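Calcium binding protein (Fasciola hepatica, PDB 5FX0) probably binds calcium ions through the EF-hand part of the full-length protein, of which this chain is the dynein light chain-like domain. Local coordinates at residues A[28-33]-A[61-66]; A[35-40]-A[52-57]; A[46-51]-A[69-74]. All blocks are in the same frame, centred on the assembly; numbering follows the deposited sequence.

Interaction 1: residues A[28-33]-A[61-66]; sequences VEVTEK and EKYGRV
This contact joins the first turns of helix 24-40 to the C-terminal end of helix 48-63, the two helices of the dynein light chain fold: E29 and V30 meet K62 and Y63. The central bond runs from the phenol of Y63 to the carboxylate of E29, with Y63 OH donating to E29 OE1 at 2.5 Å. OE1 stands at the hydroxyl edge of the ring and close to its plane, while the donor approaches this oxygen on its anti side, 31° out of the carboxylate plane. Ring and carboxylate planes are turned 49° against each other. E29 reaches the phenol because its chain is stretched out beyond CG (chi2 -177°). Y63 OH also lies 3.4 Å from E29 CB, so the hydroxyl tucks in against the base of the glutamate side chain.

The second carboxylate oxygen faces the lysine. K62 crosses E29 at about a right angle, and its CE lies 3.0 Å from E29 OE2; the bend at its last torsion leaves NZ at 3.7 Å from OE2, a long salt bridge. K62 CG also sits over one face of the Y63 ring, 3.9 Å above the plane and offset toward the rim. OE1 thus makes the firm bond, to Y63, while the charge of K62 is only loosely paired with OE2.

Next to this polar group, V30 CG2 touches Y63 CE2 at 3.8 Å, an oblique approach that leads from the partly exposed bonds into buried packing. V30 continues inward onto M55 of helix 48-63 and I88 of strand 87-92, whereas E29 also leans on Y58. The carbonyl O of Y63 accepts a hydrogen bond from R101 of strand 95-101, so the helix terminus is fastened to helix 24-40 by its side chain and to the sheet by its backbone.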
loop_
_atom_site.group_PDB
_atom_site.type_symbol
_atom_site.label_atom_id
_atom_site.label_comp_id
_atom_site.label_asym_id
_atom_site.label_seq_id
_atom_site.Cartn_x
_atom_site.Cartn_y
_atom_site.Cartn_z
ATOM N N VAL A 28 11.047 0.748 -17.356
ATOM C CA VAL A 28 12.500 0.631 -17.248
ATOM C C VAL A 28 13.063 1.743 -16.343
ATOM O O VAL A 28 13.817 1.443 -15.448
ATOM C CB VAL A 28 13.200 0.613 -18.645
ATOM C CG1 VAL A 28 14.732 0.687 -18.520
ATOM C CG2 VAL A 28 12.818 -0.649 -19.421
ATOM N N GLU A 29 12.677 3.001 -16.555
ATOM C CA GLU A 29 13.175 4.118 -15.717
ATOM C C GLU A 29 12.836 3.951 -14.244
ATOM O O GLU A 29 13.692 4.119 -13.377
ATOM C CB GLU A 29 12.585 5.452 -16.151
ATOM C CG GLU A 29 13.088 5.977 -17.474
ATOM C CD GLU A 29 12.521 7.349 -17.808
ATOM O OE1 GLU A 29 11.309 7.592 -17.565
ATOM O OE2 GLU A 29 13.297 8.184 -18.332
ATOM N N VAL A 30 11.576 3.634 -13.974
ATOM C CA VAL A 30 11.092 3.473 -12.616
ATOM C C VAL A 30 11.806 2.323 -11.905
ATOM O O VAL A 30 12.240 2.482 -10.754
ATOM C CB VAL A 30 9.570 3.248 -12.597
ATOM C CG1 VAL A 30 9.070 2.842 -11.223
ATOM C CG2 VAL A 30 8.854 4.514 -13.045
ATOM N N THR A 31 11.941 1.172 -12.570
ATOM C CA THR A 31 12.602 0.027 -11.933
ATOM C C THR A 31 14.124 0.235 -11.745
ATOM O O THR A 31 14.640 -0.100 -10.699
ATOM C CB THR A 31 12.317 -1.295 -12.654
ATOM O OG1 THR A 31 12.708 -1.186 -14.008
ATOM C CG2 THR A 31 10.843 -1.663 -12.590
ATOM N N GLU A 32 14.823 0.833 -12.707
ATOM C CA GLU A 32 16.267 1.132 -12.521
ATOM C C GLU A 32 16.504 2.114 -11.361
ATOM O O GLU A 32 17.403 1.915 -10.542
ATOM C CB GLU A 32 16.918 1.686 -13.787
ATOM C CG GLU A 32 16.828 0.806 -15.036
ATOM C CD GLU A 32 17.623 -0.491 -14.990
ATOM O OE1 GLU A 32 18.332 -0.777 -13.993
ATOM O OE2 GLU A 32 17.533 -1.238 -15.995
ATOM N N LYS A 33 15.662 3.142 -11.278
ATOM C CA LYS A 33 15.650 4.057 -10.130
ATOM C C LYS A 33 15.451 3.331 -8.797
ATOM O O LYS A 33 16.200 3.564 -7.838
ATOM C CB LYS A 33 14.580 5.149 -10.300
ATOM C CG LYS A 33 14.594 6.225 -9.226
ATOM C CD LYS A 33 15.769 7.163 -9.409
ATOM C CE LYS A 33 15.995 8.083 -8.209
ATOM N NZ LYS A 33 17.452 8.379 -8.057
ATOM N N GLU A 61 8.275 14.632 -9.998
ATOM C CA GLU A 61 9.115 15.495 -10.842
ATOM C C GLU A 61 9.178 15.065 -12.313
ATOM O O GLU A 61 9.145 15.912 -13.205
ATOM C CB GLU A 61 10.539 15.563 -10.278
ATOM C CG GLU A 61 10.653 16.286 -8.938
ATOM C CD GLU A 61 11.894 15.885 -8.149
ATOM O OE1 GLU A 61 12.893 15.444 -8.764
ATOM O OE2 GLU A 61 11.871 16.006 -6.903
ATOM N N LYS A 62 9.257 13.756 -12.554
ATOM C CA LYS A 62 9.453 13.207 -13.894
ATOM C C LYS A 62 8.166 12.878 -14.668
ATOM O O LYS A 62 8.191 12.888 -15.892
ATOM C CB LYS A 62 10.333 11.960 -13.806
ATOM C CG LYS A 62 10.918 11.540 -15.137
ATOM C CD LYS A 62 12.083 10.586 -14.965
ATOM C CE LYS A 62 12.793 10.366 -16.289
ATOM N NZ LYS A 62 13.475 11.588 -16.797
ATOM N N TYR A 63 7.064 12.564 -13.975
ATOM C CA TYR A 63 5.777 12.264 -14.635
ATOM C C TYR A 63 4.608 13.108 -14.131
ATOM O O TYR A 63 3.450 12.822 -14.460
ATOM C CB TYR A 63 5.409 10.766 -14.505
ATOM C CG TYR A 63 6.556 9.825 -14.823
ATOM C CD1 TYR A 63 7.146 9.809 -16.088
ATOM C CD2 TYR A 63 7.070 8.974 -13.844
ATOM C CE1 TYR A 63 8.222 8.971 -16.365
ATOM C CE2 TYR A 63 8.130 8.133 -14.115
ATOM C CZ TYR A 63 8.706 8.135 -15.371
ATOM O OH TYR A 63 9.768 7.299 -15.594
ATOM N N GLY A 64 4.876 14.140 -13.341
ATOM C CA GLY A 64 3.801 14.930 -12.765
ATOM C C GLY A 64 3.133 14.274 -11.578
ATOM O O GLY A 64 3.152 13.066 -11.423
ATOM N N ARG A 65 2.492 15.099 -10.766
ATOM C CA ARG A 65 1.973 14.697 -9.459
ATOM C C ARG A 65 0.612 13.996 -9.643
ATOM O O ARG A 65 0.158 13.900 -10.775
ATOM C CB ARG A 65 1.901 15.947 -8.551
ATOM C CG ARG A 65 3.255 16.671 -8.421
ATOM C CD ARG A 65 3.293 17.800 -7.393
ATOM N NE ARG A 65 3.024 17.307 -6.038
ATOM C CZ ARG A 65 1.978 17.629 -5.265
ATOM N NH1 ARG A 65 1.046 18.502 -5.650
ATOM N NH2 ARG A 65 1.865 17.076 -4.060
ATOM N N VAL A 66 -0.014 13.413 -8.609
ATOM C CA VAL A 66 0.580 13.069 -7.310
ATOM C C VAL A 66 0.762 11.536 -7.249
ATOM O O VAL A 66 -0.210 10.777 -7.413
ATOM C CB VAL A 66 -0.338 13.478 -6.139
ATOM C CG1 VAL A 66 0.391 13.319 -4.814
ATOM C CG2 VAL A 66 -0.822 14.915 -6.279
#

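Interaction 2: residues A[35-40]-A[52-57]; sequences KSLVTA and AQDMKN
L37 points its isobutyl group across the gap between the helices, running at a slant to both D54 and M55, and its CD1 methyl meets the two of them. With CD1 anti to CA (chi2 178°), this branch is carried straight out from the helix and lies 3.8 Å from D54 CB. It is also 3.8 Å from M55 SD, with M55 CG hardly farther off. The other branch is a looser neighbour, CD2 standing 4.1 Å from D54 CB. Of D54, CB does the touching. No hydrogen bond spans the two segments.

Here the helices 24-40 and 48-63 of the dynein light chain fold pack together on one side of the antiparallel sheet, with L37 and D54 as the nearest backbone positions, their CA atoms 7.9 Å apart. The bend of M55 at chi2 (-63°) sets SD beside L37 CD1, and the bend at chi3 (-58°) turns CE to V30. M55 also touches K33, F34 and C69 of strand 67-72.

Within 35-40, T39 OG1 donates to K35 O at 2.7 Å, from the opposite face of that carbonyl to T39 N. From segment 52-57, A52, Q53 and K56 pack on H79, H82 and F80 of the second subunit.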
loop_
_atom_site.group_PDB
_atom_site.type_symbol
_atom_site.label_atom_id
_atom_site.label_comp_id
_atom_site.label_asym_id
_atom_site.label_seq_id
_atom_site.Cartn_x
_atom_site.Cartn_y
_atom_site.Cartn_z
ATOM N N LYS A 35 16.101 0.220 -8.114
ATOM C CA LYS A 35 17.334 -0.570 -7.974
ATOM C C LYS A 35 18.451 0.270 -7.321
ATOM O O LYS A 35 19.083 -0.163 -6.368
ATOM C CB LYS A 35 17.782 -1.054 -9.357
ATOM C CG LYS A 35 18.500 -2.383 -9.419
ATOM C CD LYS A 35 18.692 -2.808 -10.880
ATOM C CE LYS A 35 19.399 -4.149 -11.025
ATOM N NZ LYS A 35 20.866 -4.042 -10.799
ATOM N N SER A 36 18.670 1.476 -7.831
ATOM C CA SER A 36 19.789 2.302 -7.359
ATOM C C SER A 36 19.486 2.881 -5.984
ATOM O O SER A 36 20.392 3.003 -5.158
ATOM C CB SER A 36 20.127 3.428 -8.345
ATOM O OG SER A 36 19.443 4.621 -8.011
ATOM N N LEU A 37 18.220 3.228 -5.738
ATOM C CA LEU A 37 17.825 3.747 -4.436
ATOM C C LEU A 37 17.975 2.715 -3.330
ATOM O O LEU A 37 18.450 3.053 -2.235
ATOM C CB LEU A 37 16.404 4.296 -4.448
ATOM C CG LEU A 37 16.146 5.580 -5.236
ATOM C CD1 LEU A 37 14.668 5.900 -5.157
ATOM C CD2 LEU A 37 16.968 6.742 -4.690
ATOM N N VAL A 38 17.596 1.467 -3.609
ATOM C CA VAL A 38 17.657 0.402 -2.598
ATOM C C VAL A 38 19.105 -0.019 -2.355
ATOM O O VAL A 38 19.481 -0.319 -1.237
ATOM C CB VAL A 38 16.802 -0.826 -2.994
ATOM C CG1 VAL A 38 16.928 -1.944 -1.982
ATOM C CG2 VAL A 38 15.332 -0.454 -3.100
ATOM N N THR A 39 19.895 -0.040 -3.420
ATOM C CA THR A 39 21.278 -0.443 -3.366
ATOM C C THR A 39 22.100 0.561 -2.581
ATOM O O THR A 39 22.826 0.169 -1.685
ATOM C CB THR A 39 21.832 -0.630 -4.782
ATOM O OG1 THR A 39 21.093 -1.677 -5.416
ATOM C CG2 THR A 39 23.312 -1.016 -4.755
ATOM N N ALA A 40 21.969 1.846 -2.898
ATOM C CA ALA A 40 22.594 2.910 -2.101
ATOM C C ALA A 40 22.387 2.703 -0.586
ATOM O O ALA A 40 23.352 2.684 0.181
ATOM C CB ALA A 40 22.083 4.281 -2.534
ATOM N N ALA A 52 10.856 4.936 -0.186
ATOM C CA ALA A 52 9.483 5.211 -0.626
ATOM C C ALA A 52 9.277 6.703 -0.939
ATOM O O ALA A 52 8.583 7.070 -1.903
ATOM C CB ALA A 52 8.474 4.733 0.407
ATOM N N GLN A 53 9.923 7.547 -0.141
ATOM C CA GLN A 53 9.855 9.002 -0.308
ATOM C C GLN A 53 10.537 9.464 -1.585
ATOM O O GLN A 53 9.934 10.188 -2.368
ATOM C CB GLN A 53 10.475 9.713 0.895
ATOM C CG GLN A 53 10.136 11.195 0.983
ATOM C CD GLN A 53 10.998 11.937 1.990
ATOM O OE1 GLN A 53 11.219 13.134 1.856
ATOM N NE2 GLN A 53 11.495 11.227 3.000
ATOM N N ASP A 54 11.776 9.039 -1.793
ATOM C CA ASP A 54 12.514 9.361 -3.037
ATOM C C ASP A 54 11.891 8.806 -4.325
ATOM O O ASP A 54 11.906 9.468 -5.366
ATOM C CB ASP A 54 13.975 8.918 -2.931
ATOM C CG ASP A 54 14.706 9.588 -1.759
ATOM O OD1 ASP A 54 14.320 10.725 -1.372
ATOM O OD2 ASP A 54 15.651 8.962 -1.214
ATOM N N MET A 55 11.324 7.610 -4.261
ATOM C CA MET A 55 10.547 7.131 -5.389
ATOM C C MET A 55 9.407 8.105 -5.710
ATOM O O MET A 55 9.244 8.510 -6.859
ATOM C CB MET A 55 9.990 5.722 -5.150
ATOM C CG MET A 55 10.992 4.622 -5.346
ATOM S SD MET A 55 11.652 4.444 -7.010
ATOM C CE MET A 55 10.166 4.172 -7.973
ATOM N N LYS A 56 8.626 8.466 -4.700
ATOM C CA LYS A 56 7.475 9.361 -4.903
ATOM C C LYS A 56 7.881 10.730 -5.468
ATOM O O LYS A 56 7.202 11.248 -6.339
ATOM C CB LYS A 56 6.610 9.484 -3.632
ATOM C CG LYS A 56 6.377 10.912 -3.163
ATOM C CD LYS A 56 4.974 11.145 -2.657
ATOM C CE LYS A 56 4.605 12.623 -2.713
ATOM N NZ LYS A 56 3.350 12.816 -3.493
ATOM N N ASN A 57 8.972 11.297 -4.961
ATOM C CA ASN A 57 9.512 12.582 -5.445
ATOM C C ASN A 57 10.055 12.502 -6.875
ATOM O O ASN A 57 9.745 13.368 -7.690
ATOM C CB ASN A 57 10.611 13.109 -4.507
ATOM C CG ASN A 57 10.086 13.472 -3.113
ATOM O OD1 ASN A 57 8.893 13.611 -2.901
ATOM N ND2 ASN A 57 10.991 13.602 -2.160
#

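Interaction 3: residues A[46-51]-A[69-74]; sequences EEMKDV and CVILTG
Strand 67-72 meets M48 and V51 of helix 48-63 through I71. C69 comes first; its CB points toward the helix, where it packs on M55. V70 then ties the strand by backbone hydrogen bonds to L98 of strand 95-101. At I71 the side chain rises toward the helix, extended beyond CG1 (chi2 176°), so that CD1 makes the contact. This methyl lies 3.7 Å from V51 CG1 and 3.7 Å from the backbone oxygen M48 O. The thioether is the more distant partner, M48 SD standing 4.2 Å from I71 CD1. Both M48 and V51 cross the isoleucine at about a right angle; M48 sets off toward the strand, but its folded chain carries the methyl elsewhere, and it also packs on W77 of the second subunit. L72 faces away from the helix, and beyond it the chain bends sharply at T73 and G74. The whole run from C69 to G74 pairs antiparallel with a strand of the second subunit, which carries the sheet across the dimer interface as in dynein light chains. With no hydrogen bond between helix and strand, their attachment here rests on dispersion and on the burial of three apolar side chains.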
loop_
_atom_site.group_PDB
_atom_site.type_symbol
_atom_site.label_atom_id
_atom_site.label_comp_id
_atom_site.label_asym_id
_atom_site.label_seq_id
_atom_site.Cartn_x
_atom_site.Cartn_y
_atom_site.Cartn_z
ATOM N N GLU A 46 14.846 -0.317 7.947
ATOM C CA GLU A 46 14.626 1.035 8.487
ATOM C C GLU A 46 15.014 2.185 7.537
ATOM O O GLU A 46 14.862 3.357 7.889
ATOM C CB GLU A 46 15.382 1.212 9.801
ATOM C CG GLU A 46 14.858 0.347 10.934
ATOM C CD GLU A 46 14.867 1.072 12.271
ATOM O OE1 GLU A 46 15.939 1.579 12.669
ATOM O OE2 GLU A 46 13.799 1.138 12.921
ATOM N N GLU A 47 15.540 1.854 6.361
ATOM C CA GLU A 47 15.779 2.821 5.293
ATOM C C GLU A 47 14.647 2.923 4.252
ATOM O O GLU A 47 14.699 3.793 3.368
ATOM C CB GLU A 47 17.097 2.458 4.579
ATOM C CG GLU A 47 18.350 2.894 5.326
ATOM C CD GLU A 47 18.400 4.396 5.564
ATOM O OE1 GLU A 47 17.934 5.163 4.691
ATOM O OE2 GLU A 47 18.894 4.812 6.631
ATOM N N MET A 48 13.622 2.072 4.358
ATOM C CA MET A 48 12.664 1.913 3.257
ATOM C C MET A 48 11.662 3.067 3.142
ATOM O O MET A 48 11.301 3.474 2.026
ATOM C CB MET A 48 11.972 0.545 3.322
ATOM C CG MET A 48 12.845 -0.622 2.899
ATOM S SD MET A 48 13.421 -0.572 1.178
ATOM C CE MET A 48 15.125 -0.067 1.414
ATOM N N LYS A 49 11.252 3.625 4.276
ATOM C CA LYS A 49 10.496 4.889 4.269
ATOM C C LYS A 49 11.187 5.972 3.425
ATOM O O LYS A 49 10.506 6.707 2.699
ATOM C CB LYS A 49 10.234 5.421 5.690
ATOM C CG LYS A 49 8.846 5.118 6.223
ATOM C CD LYS A 49 8.636 5.741 7.598
ATOM C CE LYS A 49 7.325 5.264 8.210
ATOM N NZ LYS A 49 7.127 5.746 9.605
ATOM N N ASP A 50 12.519 6.056 3.495
ATOM C CA ASP A 50 13.263 7.047 2.687
ATOM C C ASP A 50 13.241 6.677 1.214
ATOM O O ASP A 50 13.046 7.540 0.356
ATOM C CB ASP A 50 14.722 7.191 3.148
ATOM C CG ASP A 50 14.841 7.590 4.622
ATOM O OD1 ASP A 50 14.000 8.393 5.089
ATOM O OD2 ASP A 50 15.766 7.090 5.311
ATOM N N VAL A 51 13.431 5.391 0.925
ATOM C CA VAL A 51 13.302 4.893 -0.452
ATOM C C VAL A 51 11.895 5.183 -0.989
ATOM O O VAL A 51 11.772 5.681 -2.107
ATOM C CB VAL A 51 13.634 3.395 -0.568
ATOM C CG1 VAL A 51 13.360 2.897 -1.987
ATOM C CG2 VAL A 51 15.092 3.139 -0.145
ATOM N N CYS A 69 3.681 5.769 -3.137
ATOM C CA CYS A 69 4.584 4.623 -3.184
ATOM C C CYS A 69 4.467 3.866 -1.874
ATOM O O CYS A 69 4.507 4.461 -0.794
ATOM C CB CYS A 69 6.040 5.037 -3.419
ATOM S SG CYS A 69 7.145 3.601 -3.600
ATOM N N VAL A 70 4.289 2.560 -1.981
ATOM C CA VAL A 70 4.257 1.661 -0.851
ATOM C C VAL A 70 5.295 0.585 -1.128
ATOM O O VAL A 70 5.349 0.038 -2.231
ATOM C CB VAL A 70 2.858 1.033 -0.661
ATOM C CG1 VAL A 70 2.857 -0.023 0.439
ATOM C CG2 VAL A 70 1.838 2.094 -0.314
ATOM N N ILE A 71 6.124 0.291 -0.134
ATOM C CA ILE A 71 7.077 -0.794 -0.215
ATOM C C ILE A 71 6.676 -1.792 0.831
ATOM O O ILE A 71 6.329 -1.417 1.958
ATOM C CB ILE A 71 8.514 -0.321 0.011
ATOM C CG1 ILE A 71 8.869 0.764 -1.000
ATOM C CG2 ILE A 71 9.502 -1.467 -0.153
ATOM C CD1 ILE A 71 10.250 1.339 -0.765
ATOM N N LEU A 72 6.718 -3.066 0.467
ATOM C CA LEU A 72 6.397 -4.095 1.414
ATOM C C LEU A 72 7.088 -5.397 1.147
ATOM O O LEU A 72 7.754 -5.568 0.153
ATOM C CB LEU A 72 4.897 -4.307 1.470
ATOM C CG LEU A 72 4.255 -4.800 0.185
ATOM C CD1 LEU A 72 3.446 -6.053 0.451
ATOM C CD2 LEU A 72 3.375 -3.699 -0.369
ATOM N N THR A 73 6.951 -6.287 2.112
ATOM C CA THR A 73 7.318 -7.681 2.016
ATOM C C THR A 73 6.061 -8.373 2.499
ATOM O O THR A 73 5.492 -7.981 3.517
ATOM C CB THR A 73 8.497 -8.018 2.958
ATOM O OG1 THR A 73 8.034 -8.069 4.313
ATOM C CG2 THR A 73 9.553 -6.953 2.858
ATOM N N GLY A 74 5.619 -9.380 1.780
ATOM C CA GLY A 74 4.454 -10.146 2.177
ATOM C C GLY A 74 3.507 -10.156 1.016
ATOM O O GLY A 74 3.935 -10.035 -0.121
#

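How the interactions relate
Helix 48-63 takes part in all three contacts. Interactions 1 and 2 join it to helix 24-40, one at its C-terminal end and one in its middle, and M55 links them through V30 and K33. Interaction 3 instead sets its first turns on strand 67-72, and it meets interaction 2 where A52 and M55 rest on C69 and I71. Interactions 1 and 2 are both partly buried, but the first pairs charges and a phenol beside a small apolar touch, whereas the second is apolar; interaction 3 is buried and apolar. Toward the second subunit, interaction 3 shares a continuous sheet, interaction 2 offers helix packing, and interaction 1 only V66.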